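Local coordinates for protein uridylate kinase (Archaeoglobus fulgidus, PDB 2IJ9) that probably catalyses the reversible phosphorylation of UMP to UDP with ATP as phosphate donor, a step of de novo pyrimidine biosynthesis, at residues N137-D145 and V153-L163; S191-L199 and A208-A219. The protein carries 1 engineered substitution. One frame throughout, in Å; residues are numbered along the deposited sequence.

Contact 1 of 2, residues N137-D145 and V153-L163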
loop_
_atom_site.group_PDB
_atom_site.type_symbol
_atom_site.label_atom_id
_atom_site.label_comp_id
_atom_site.label_asym_id
_atom_site.label_seq_id
_atom_site.Cartn_x
_atom_site.Cartn_y
_atom_site.Cartn_z
ATOM N N ASN B 137 -4.376 17.717 5.392
ATOM C CA ASN B 137 -5.577 16.928 5.105
ATOM C C ASN B 137 -6.814 17.496 5.797
ATOM O O ASN B 137 -7.925 16.999 5.616
ATOM C CB ASN B 137 -5.369 15.441 5.449
ATOM C CG ASN B 137 -4.549 15.243 6.709
ATOM O OD1 ASN B 137 -4.684 15.994 7.680
ATOM N ND2 ASN B 137 -3.683 14.228 6.696
ATOM N N VAL B 138 -6.614 18.541 6.592
ATOM C CA VAL B 138 -7.743 19.306 7.126
ATOM C C VAL B 138 -7.855 20.651 6.393
ATOM O O VAL B 138 -6.960 21.024 5.629
ATOM C CB VAL B 138 -7.693 19.463 8.674
ATOM C CG1 VAL B 138 -7.502 18.090 9.334
ATOM C CG2 VAL B 138 -6.598 20.439 9.098
ATOM N N ASP B 139 -8.953 21.365 6.634
ATOM C CA ASP B 139 -9.343 22.530 5.826
ATOM C C ASP B 139 -8.676 23.848 6.266
ATOM O O ASP B 139 -8.425 24.735 5.446
ATOM C CB ASP B 139 -10.869 22.670 5.859
ATOM C CG ASP B 139 -11.442 23.370 4.628
ATOM O OD1 ASP B 139 -10.691 24.045 3.879
ATOM O OD2 ASP B 139 -12.672 23.244 4.421
ATOM N N GLY B 140 -8.403 23.973 7.558
ATOM C CA GLY B 140 -7.712 25.140 8.079
ATOM C C GLY B 140 -7.329 24.877 9.517
ATOM O O GLY B 140 -7.167 23.725 9.927
ATOM N N VAL B 141 -7.174 25.944 10.288
ATOM C CA VAL B 141 -6.939 25.807 11.717
ATOM C C VAL B 141 -8.292 25.839 12.397
ATOM O O VAL B 141 -9.154 26.616 12.006
ATOM C CB VAL B 141 -6.054 26.938 12.261
ATOM C CG1 VAL B 141 -5.771 26.730 13.750
ATOM C CG2 VAL B 141 -4.749 27.002 11.474
ATOM N N TYR B 142 -8.481 24.997 13.410
ATOM C CA TYR B 142 -9.801 24.852 14.033
ATOM C C TYR B 142 -9.892 25.279 15.511
ATOM O O TYR B 142 -8.872 25.441 16.190
ATOM C CB TYR B 142 -10.354 23.443 13.782
ATOM C CG TYR B 142 -10.904 23.317 12.383
ATOM C CD1 TYR B 142 -10.075 23.003 11.303
ATOM C CD2 TYR B 142 -12.247 23.536 12.134
ATOM C CE1 TYR B 142 -10.585 22.904 10.007
ATOM C CE2 TYR B 142 -12.768 23.443 10.853
ATOM C CZ TYR B 142 -11.938 23.130 9.794
ATOM O OH TYR B 142 -12.484 23.035 8.532
ATOM N N SER B 143 -11.133 25.448 15.979
ATOM C CA SER B 143 -11.474 26.163 17.220
ATOM C C SER B 143 -11.077 25.524 18.567
ATOM O O SER B 143 -10.038 24.865 18.679
ATOM C CB SER B 143 -12.972 26.522 17.219
ATOM O OG SER B 143 -13.785 25.387 17.483
ATOM N N ALA B 144 -11.919 25.747 19.580
ATOM C CA ALA B 144 -11.636 25.371 20.971
ATOM C C ALA B 144 -11.680 23.865 21.220
ATOM O O ALA B 144 -12.758 23.264 21.227
ATOM C CB ALA B 144 -12.582 26.101 21.927
ATOM N N ASP B 145 -10.488 23.298 21.427
ATOM C CA ASP B 145 -10.202 21.860 21.682
ATOM C C ASP B 145 -9.575 21.103 20.477
ATOM O O ASP B 145 -8.423 20.667 20.575
ATOM C CB ASP B 145 -11.349 21.096 22.378
ATOM C CG ASP B 145 -11.606 21.589 23.797
ATOM O OD1 ASP B 145 -11.076 22.658 24.176
ATOM O OD2 ASP B 145 -12.344 20.906 24.536
ATOM N N VAL B 153 -15.377 25.512 14.339
ATOM C CA VAL B 153 -15.104 25.983 12.970
ATOM C C VAL B 153 -13.627 26.374 12.775
ATOM O O VAL B 153 -12.844 26.444 13.745
ATOM C CB VAL B 153 -15.976 27.226 12.579
ATOM C CG1 VAL B 153 -16.660 26.995 11.231
ATOM C CG2 VAL B 153 -17.000 27.586 13.678
ATOM N N LYS B 154 -13.254 26.614 11.514
ATOM C CA LYS B 154 -11.912 27.097 11.185
ATOM C C LYS B 154 -11.843 28.614 11.395
ATOM O O LYS B 154 -12.876 29.284 11.520
ATOM C CB LYS B 154 -11.500 26.720 9.744
ATOM C CG LYS B 154 -12.000 27.679 8.660
ATOM C CD LYS B 154 -11.506 27.292 7.273
ATOM C CE LYS B 154 -12.190 28.136 6.199
ATOM N NZ LYS B 154 -11.920 27.685 4.797
ATOM N N TYR B 155 -10.628 29.149 11.432
ATOM C CA TYR B 155 -10.427 30.591 11.466
ATOM C C TYR B 155 -9.971 31.046 10.081
ATOM O O TYR B 155 -8.872 30.700 9.657
ATOM C CB TYR B 155 -9.363 30.947 12.496
ATOM C CG TYR B 155 -9.672 30.459 13.892
ATOM C CD1 TYR B 155 -10.181 31.330 14.844
ATOM C CD2 TYR B 155 -9.443 29.127 14.264
ATOM C CE1 TYR B 155 -10.465 30.901 16.133
ATOM C CE2 TYR B 155 -9.732 28.683 15.550
ATOM C CZ TYR B 155 -10.240 29.580 16.488
ATOM O OH TYR B 155 -10.525 29.174 17.782
ATOM N N ASP B 156 -10.813 31.813 9.383
ATOM C CA ASP B 156 -10.527 32.234 7.995
ATOM C C ASP B 156 -9.302 33.141 7.823
ATOM O O ASP B 156 -8.667 33.140 6.758
ATOM C CB ASP B 156 -11.760 32.844 7.335
ATOM C CG ASP B 156 -12.608 31.805 6.639
ATOM O OD1 ASP B 156 -12.280 31.442 5.491
ATOM O OD2 ASP B 156 -13.599 31.345 7.244
ATOM N N ARG B 157 -8.988 33.917 8.858
ATOM C CA ARG B 157 -7.657 34.518 8.987
ATOM C C ARG B 157 -7.165 34.496 10.434
ATOM O O ARG B 157 -7.952 34.234 11.351
ATOM C CB ARG B 157 -7.593 35.929 8.397
ATOM C CG ARG B 157 -8.682 36.868 8.853
ATOM C CD ARG B 157 -8.191 38.308 8.839
ATOM N NE ARG B 157 -7.273 38.577 9.946
ATOM C CZ ARG B 157 -6.828 39.786 10.285
ATOM N NH1 ARG B 157 -7.209 40.858 9.601
ATOM N NH2 ARG B 157 -5.999 39.924 11.311
ATOM N N LEU B 158 -5.865 34.747 10.621
ATOM C CA LEU B 158 -5.224 34.758 11.948
ATOM C C LEU B 158 -3.971 35.611 11.924
ATOM O O LEU B 158 -3.388 35.849 10.864
ATOM C CB LEU B 158 -4.808 33.347 12.398
ATOM C CG LEU B 158 -5.764 32.396 13.131
ATOM C CD1 LEU B 158 -5.031 31.133 13.599
ATOM C CD2 LEU B 158 -6.431 33.096 14.307
ATOM N N SER B 159 -3.553 36.062 13.101
ATOM C CA SER B 159 -2.235 36.640 13.254
ATOM C C SER B 159 -1.353 35.478 13.651
ATOM O O SER B 159 -1.842 34.518 14.252
ATOM C CB SER B 159 -2.210 37.647 14.388
ATOM O OG SER B 159 -1.860 36.991 15.600
ATOM N N PRO B 160 -0.058 35.548 13.300
ATOM C CA PRO B 160 0.985 34.688 13.853
ATOM C C PRO B 160 0.807 34.418 15.355
ATOM O O PRO B 160 0.704 33.253 15.761
ATOM C CB PRO B 160 2.272 35.496 13.613
ATOM C CG PRO B 160 1.913 36.603 12.654
ATOM C CD PRO B 160 0.475 36.454 12.267
ATOM N N GLN B 161 0.748 35.486 16.155
ATOM C CA GLN B 161 0.622 35.379 17.616
ATOM C C GLN B 161 -0.599 34.559 18.014
ATOM O O GLN B 161 -0.525 33.713 18.916
ATOM C CB GLN B 161 0.543 36.762 18.272
ATOM C CG GLN B 161 1.850 37.545 18.299
ATOM C CD GLN B 161 2.143 38.266 16.990
ATOM O OE1 GLN B 161 1.297 38.336 16.096
ATOM N NE2 GLN B 161 3.351 38.805 16.873
ATOM N N GLN B 162 -1.713 34.816 17.331
ATOM C CA GLN B 162 -2.939 34.061 17.536
ATOM C C GLN B 162 -2.690 32.569 17.298
ATOM O O GLN B 162 -2.980 31.735 18.175
ATOM C CB GLN B 162 -4.040 34.564 16.602
ATOM C CG GLN B 162 -4.546 35.976 16.877
ATOM C CD GLN B 162 -5.657 36.373 15.916
ATOM O OE1 GLN B 162 -5.419 37.033 14.905
ATOM N NE2 GLN B 162 -6.880 35.947 16.219
ATOM N N LEU B 163 -2.140 32.256 16.120
ATOM C CA LEU B 163 -1.815 30.881 15.734
ATOM C C LEU B 163 -0.921 30.213 16.762
ATOM O O LEU B 163 -1.147 29.060 17.126
ATOM C CB LEU B 163 -1.142 30.825 14.359
ATOM C CG LEU B 163 -0.514 29.466 14.014
ATOM C CD1 LEU B 163 -1.578 28.371 13.802
ATOM C CD2 LEU B 163 0.439 29.573 12.820
#
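Lys154 lays its CB over one face of the Tyr142 ring, 3.7 Å from the centroid and displaced toward the rim. The approach is 17° off the ring normal, which identifies a CH-pi contact. Although Tyr142 leaves the backbone pointing away from 153-163, its CG stands anti to the carbonyl carbon (chi1 -78°), and this turns the ring back across the Val153-Lys154 peptide. With an alanine in place of Tyr142 that flat surface would be gone, and the base of the Lys154 chain would probably be left without its support and freer to shift. In this tight part the backbones meet at a single bridge between Tyr142 and Lys154, their CA atoms 4.2 Å apart. Beside it Tyr155 N donates to Val141 O over 3.0 Å. The Tyr155 ring then turns its edge to the Val141 carbonyl and the Tyr142 peptide, and its OH end reaches Ser143. These elements belong to the connection from strand 131-136 to strand 157-158 in an amino acid kinase fold, and Asn137, Tyr142 and Asp145 are predicted ATP-binding residues. A buried apolar side is in lighter contact: Val141 CG2 meets Leu163 CD1 at 4.2 Å, the side chains crossing at about a right angle, while CG1 of the same valine faces Leu158 and Tyr155. Ala185 and Ile188 of helix 182-191 back Leu163. The salt-bridge side is the loose one. Lys154, extended beyond CG, sends NZ between two carboxylates, 4.0 Å from Asp139 OD1 and 3.8 Å from Asp156 OD1, both long salt bridges. Of the two, Asp156 is exposed, whereas Asp139 is buried beside Thr201 of the second subunit. Ser159 OG accepts from Gln162 N at 2.8 Å and Gln162 OE1 from Ser159 N, a capping box that starts helix 160-166.

Contact 2 of 2, residues S191-L199 and A208-A219; sequences SKIKTYVIL and AVKGEAVGTVIA
Tyr196 is the main bump of this contact, its ring filling a slot between Ala208 and Val217. Ala208 CB sits over one face, 3.8 Å from the ring centroid, and Val217 CG1 lies over the opposite face at 4.2 Å. Both methyls are displaced toward the rim. Val214 meets the same side chain at about a right angle, its CG2 3.6 Å from Tyr196 CE2. At the far end of the slot Tyr196 OH donates to Glu212 O over 3.2 Å, and that carbonyl oxygen lies at the ring edge, in its plane. With chi1 at -80° the ring lies beside the backbone N and runs along this path. The hollow is built where strand 195-199, helix 202-209 and strand 216-218 follow one another toward one edge of the amino acid kinase sheet: the helix ends in a Schellman motif with Gly211, at positive phi, as C-prime residue, and the chain then runs back as strand 216-218, antiparallel to 195-199 at 164° and 4.8 Å between axes. Tyr196 and Val217 form a non-hydrogen-bonded pair, flanked by the hydrogen-bonded pairs Thr195-Ile218 and Val197-Thr216, which place their side chains on the other face of the sheet. There Thr195 CB and Ile218 CB stand 4.2 Å apart. A smaller bump, Ile198 CG2, fits against the turn, 3.9 Å from Val214 CB. Gly215, at positive phi and with no side chain, lies against Val197 O and Ile198 CG2. Opposite the C-terminal Ala219, Lys194, bent at chi2 and chi4, brings its CE within 3.9 Å of Val217 CG1.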
loop_
_atom_site.group_PDB
_atom_site.type_symbol
_atom_site.label_atom_id
_atom_site.label_comp_id
_atom_site.label_asym_id
_atom_site.label_seq_id
_atom_site.Cartn_x
_atom_site.Cartn_y
_atom_site.Cartn_z
ATOM N N SER B 191 9.355 34.703 11.185
ATOM C CA SER B 191 9.598 34.962 9.763
ATOM C C SER B 191 8.667 36.012 9.171
ATOM O O SER B 191 8.993 36.629 8.148
ATOM C CB SER B 191 9.489 33.668 8.949
ATOM O OG SER B 191 8.135 33.254 8.817
ATOM N N LYS B 192 7.509 36.194 9.807
ATOM C CA LYS B 192 6.485 37.128 9.330
ATOM C C LYS B 192 6.115 36.875 7.861
ATOM O O LYS B 192 5.770 37.805 7.128
ATOM C CB LYS B 192 6.932 38.581 9.548
ATOM C CG LYS B 192 7.373 38.887 10.990
ATOM C CD LYS B 192 7.796 40.345 11.188
ATOM C CE LYS B 192 9.208 40.602 10.676
ATOM N NZ LYS B 192 9.619 42.018 10.869
ATOM N N ILE B 193 6.194 35.609 7.451
ATOM C CA ILE B 193 5.861 35.182 6.091
ATOM C C ILE B 193 4.395 34.727 5.986
ATOM O O ILE B 193 3.935 33.878 6.773
ATOM C CB ILE B 193 6.812 34.051 5.619
ATOM C CG1 ILE B 193 8.256 34.540 5.637
ATOM C CG2 ILE B 193 6.454 33.567 4.217
ATOM C CD1 ILE B 193 9.257 33.499 5.196
ATOM N N LYS B 194 3.673 35.298 5.016
ATOM C CA LYS B 194 2.263 34.979 4.783
ATOM C C LYS B 194 2.062 33.485 4.575
ATOM O O LYS B 194 2.540 32.909 3.589
ATOM C CB LYS B 194 1.717 35.744 3.577
ATOM C CG LYS B 194 0.196 35.722 3.451
ATOM C CD LYS B 194 -0.208 35.705 1.981
ATOM C CE LYS B 194 -1.667 36.115 1.762
ATOM N NZ LYS B 194 -1.843 37.593 1.648
ATOM N N THR B 195 1.350 32.877 5.521
ATOM C CA THR B 195 1.125 31.436 5.540
ATOM C C THR B 195 -0.324 31.056 5.200
ATOM O O THR B 195 -1.255 31.836 5.395
ATOM C CB THR B 195 1.587 30.829 6.893
ATOM O OG1 THR B 195 2.977 31.122 7.074
ATOM C CG2 THR B 195 1.412 29.311 6.927
ATOM N N TYR B 196 -0.488 29.866 4.644
ATOM C CA TYR B 196 -1.783 29.264 4.437
ATOM C C TYR B 196 -1.783 27.913 5.141
ATOM O O TYR B 196 -0.751 27.232 5.211
ATOM C CB TYR B 196 -2.045 29.078 2.946
ATOM C CG TYR B 196 -2.488 30.339 2.252
ATOM C CD1 TYR B 196 -1.568 31.311 1.876
ATOM C CD2 TYR B 196 -3.835 30.559 1.971
ATOM C CE1 TYR B 196 -1.975 32.467 1.236
ATOM C CE2 TYR B 196 -4.255 31.713 1.329
ATOM C CZ TYR B 196 -3.322 32.664 0.964
ATOM O OH TYR B 196 -3.741 33.813 0.328
ATOM N N VAL B 197 -2.935 27.546 5.694
ATOM C CA VAL B 197 -3.150 26.206 6.228
ATOM C C VAL B 197 -4.395 25.650 5.537
ATOM O O VAL B 197 -5.504 26.149 5.754
ATOM C CB VAL B 197 -3.340 26.241 7.754
ATOM C CG1 VAL B 197 -3.807 24.873 8.259
ATOM C CG2 VAL B 197 -2.032 26.661 8.428
ATOM N N ILE B 198 -4.222 24.655 4.672
ATOM C CA ILE B 198 -5.311 24.305 3.772
ATOM C C ILE B 198 -5.516 22.809 3.563
ATOM O O ILE B 198 -4.625 22.009 3.834
ATOM C CB ILE B 198 -5.163 25.015 2.402
ATOM C CG1 ILE B 198 -3.855 24.601 1.718
ATOM C CG2 ILE B 198 -5.285 26.535 2.581
ATOM C CD1 ILE B 198 -3.844 24.842 0.212
ATOM N N LEU B 199 -6.706 22.439 3.098
ATOM C CA LEU B 199 -6.914 21.109 2.584
ATOM C C LEU B 199 -6.153 20.957 1.255
ATOM O O LEU B 199 -6.460 21.611 0.249
ATOM C CB LEU B 199 -8.406 20.811 2.451
ATOM C CG LEU B 199 -8.692 19.338 2.161
ATOM C CD1 LEU B 199 -9.745 18.802 3.113
ATOM C CD2 LEU B 199 -9.051 19.088 0.676
ATOM N N ALA B 208 -4.512 29.414 -3.065
ATOM C CA ALA B 208 -3.561 29.975 -2.090
ATOM C C ALA B 208 -2.408 30.750 -2.744
ATOM O O ALA B 208 -2.041 31.835 -2.260
ATOM C CB ALA B 208 -3.027 28.891 -1.179
ATOM N N VAL B 209 -1.858 30.190 -3.830
ATOM C CA VAL B 209 -0.881 30.886 -4.669
ATOM C C VAL B 209 -1.428 32.223 -5.180
ATOM O O VAL B 209 -0.774 33.256 -5.063
ATOM C CB VAL B 209 -0.448 30.022 -5.872
ATOM C CG1 VAL B 209 0.299 30.854 -6.903
ATOM C CG2 VAL B 209 0.415 28.876 -5.414
ATOM N N LYS B 210 -2.644 32.201 -5.715
ATOM C CA LYS B 210 -3.282 33.407 -6.239
ATOM C C LYS B 210 -3.813 34.348 -5.147
ATOM O O LYS B 210 -4.586 35.261 -5.435
ATOM C CB LYS B 210 -4.379 33.022 -7.236
ATOM C CG LYS B 210 -3.827 32.622 -8.607
ATOM C CD LYS B 210 -4.541 31.410 -9.199
ATOM C CE LYS B 210 -5.927 31.728 -9.730
ATOM N NZ LYS B 210 -5.851 32.372 -11.062
ATOM N N GLY B 211 -3.386 34.114 -3.903
ATOM C CA GLY B 211 -3.663 34.993 -2.764
ATOM C C GLY B 211 -5.122 35.179 -2.386
ATOM O O GLY B 211 -5.573 36.303 -2.157
ATOM N N GLU B 212 -5.861 34.076 -2.306
ATOM C CA GLU B 212 -7.309 34.122 -2.094
ATOM C C GLU B 212 -7.735 33.557 -0.742
ATOM O O GLU B 212 -6.898 33.130 0.064
ATOM C CB GLU B 212 -8.026 33.372 -3.218
ATOM C CG GLU B 212 -7.530 33.745 -4.607
ATOM C CD GLU B 212 -8.183 32.935 -5.710
ATOM O OE1 GLU B 212 -9.199 32.254 -5.430
ATOM O OE2 GLU B 212 -7.679 32.985 -6.858
ATOM N N ALA B 213 -9.045 33.562 -0.499
ATOM C CA ALA B 213 -9.603 32.987 0.721
ATOM C C ALA B 213 -9.652 31.470 0.609
ATOM O O ALA B 213 -10.555 30.904 -0.008
ATOM C CB ALA B 213 -10.992 33.557 1.018
ATOM N N VAL B 214 -8.637 30.830 1.179
ATOM C CA VAL B 214 -8.643 29.385 1.402
ATOM C C VAL B 214 -8.189 29.114 2.833
ATOM O O VAL B 214 -7.435 29.893 3.427
ATOM C CB VAL B 214 -7.778 28.587 0.377
ATOM C CG1 VAL B 214 -8.619 28.131 -0.784
ATOM C CG2 VAL B 214 -6.626 29.424 -0.125
ATOM N N GLY B 215 -8.696 28.019 3.374
ATOM C CA GLY B 215 -8.413 27.587 4.728
ATOM C C GLY B 215 -8.258 28.686 5.748
ATOM O O GLY B 215 -9.170 29.467 6.004
ATOM N N THR B 216 -7.072 28.738 6.320
ATOM C CA THR B 216 -6.737 29.734 7.304
ATOM C C THR B 216 -5.546 30.508 6.762
ATOM O O THR B 216 -4.460 29.940 6.553
ATOM C CB THR B 216 -6.357 29.056 8.635
ATOM O OG1 THR B 216 -7.490 28.320 9.135
ATOM C CG2 THR B 216 -5.875 30.097 9.678
ATOM N N VAL B 217 -5.757 31.797 6.505
ATOM C CA VAL B 217 -4.654 32.659 6.098
ATOM C C VAL B 217 -4.011 33.206 7.366
ATOM O O VAL B 217 -4.701 33.496 8.341
ATOM C CB VAL B 217 -5.096 33.796 5.158
ATOM C CG1 VAL B 217 -3.876 34.410 4.467
ATOM C CG2 VAL B 217 -6.099 33.284 4.116
ATOM N N ILE B 218 -2.684 33.282 7.376
ATOM C CA ILE B 218 -1.966 33.798 8.532
ATOM C C ILE B 218 -0.964 34.844 8.044
ATOM O O ILE B 218 -0.124 34.546 7.186
ATOM C CB ILE B 218 -1.277 32.664 9.345
ATOM C CG1 ILE B 218 -2.259 31.508 9.570
ATOM C CG2 ILE B 218 -0.716 33.203 10.673
ATOM C CD1 ILE B 218 -1.901 30.579 10.695
ATOM N N ALA B 219 -1.086 36.070 8.566
ATOM C CA ALA B 219 -0.233 37.204 8.160
ATOM C C ALA B 219 -0.097 38.270 9.248
ATOM O O ALA B 219 -0.968 38.418 10.103
ATOM C CB ALA B 219 -0.745 37.831 6.862
#

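How the contacts relate
Contact 1 closes before contact 2 opens along the chain, and their centres lie about 11 Å apart. Thr216 joins them: its OG1 is 2.7 Å from Val141 N and 2.8 Å from Tyr155 O, probable hydrogen bonds that tie strand 216-218 to both segments of contact 1. Strands 157-158 and 216-218 are neighbours in one sheet, with backbone bonds pairing Asp156 with Val217 and Leu158 with Ala219. Contact 1 holds predicted ATP-binding residues, among them Tyr142, whose side chain is about 6 Å from that of Thr216. Contact 2 borders the site, the side chain of Val197 lying about 4 Å from that of Thr136, another predicted ATP-binding residue.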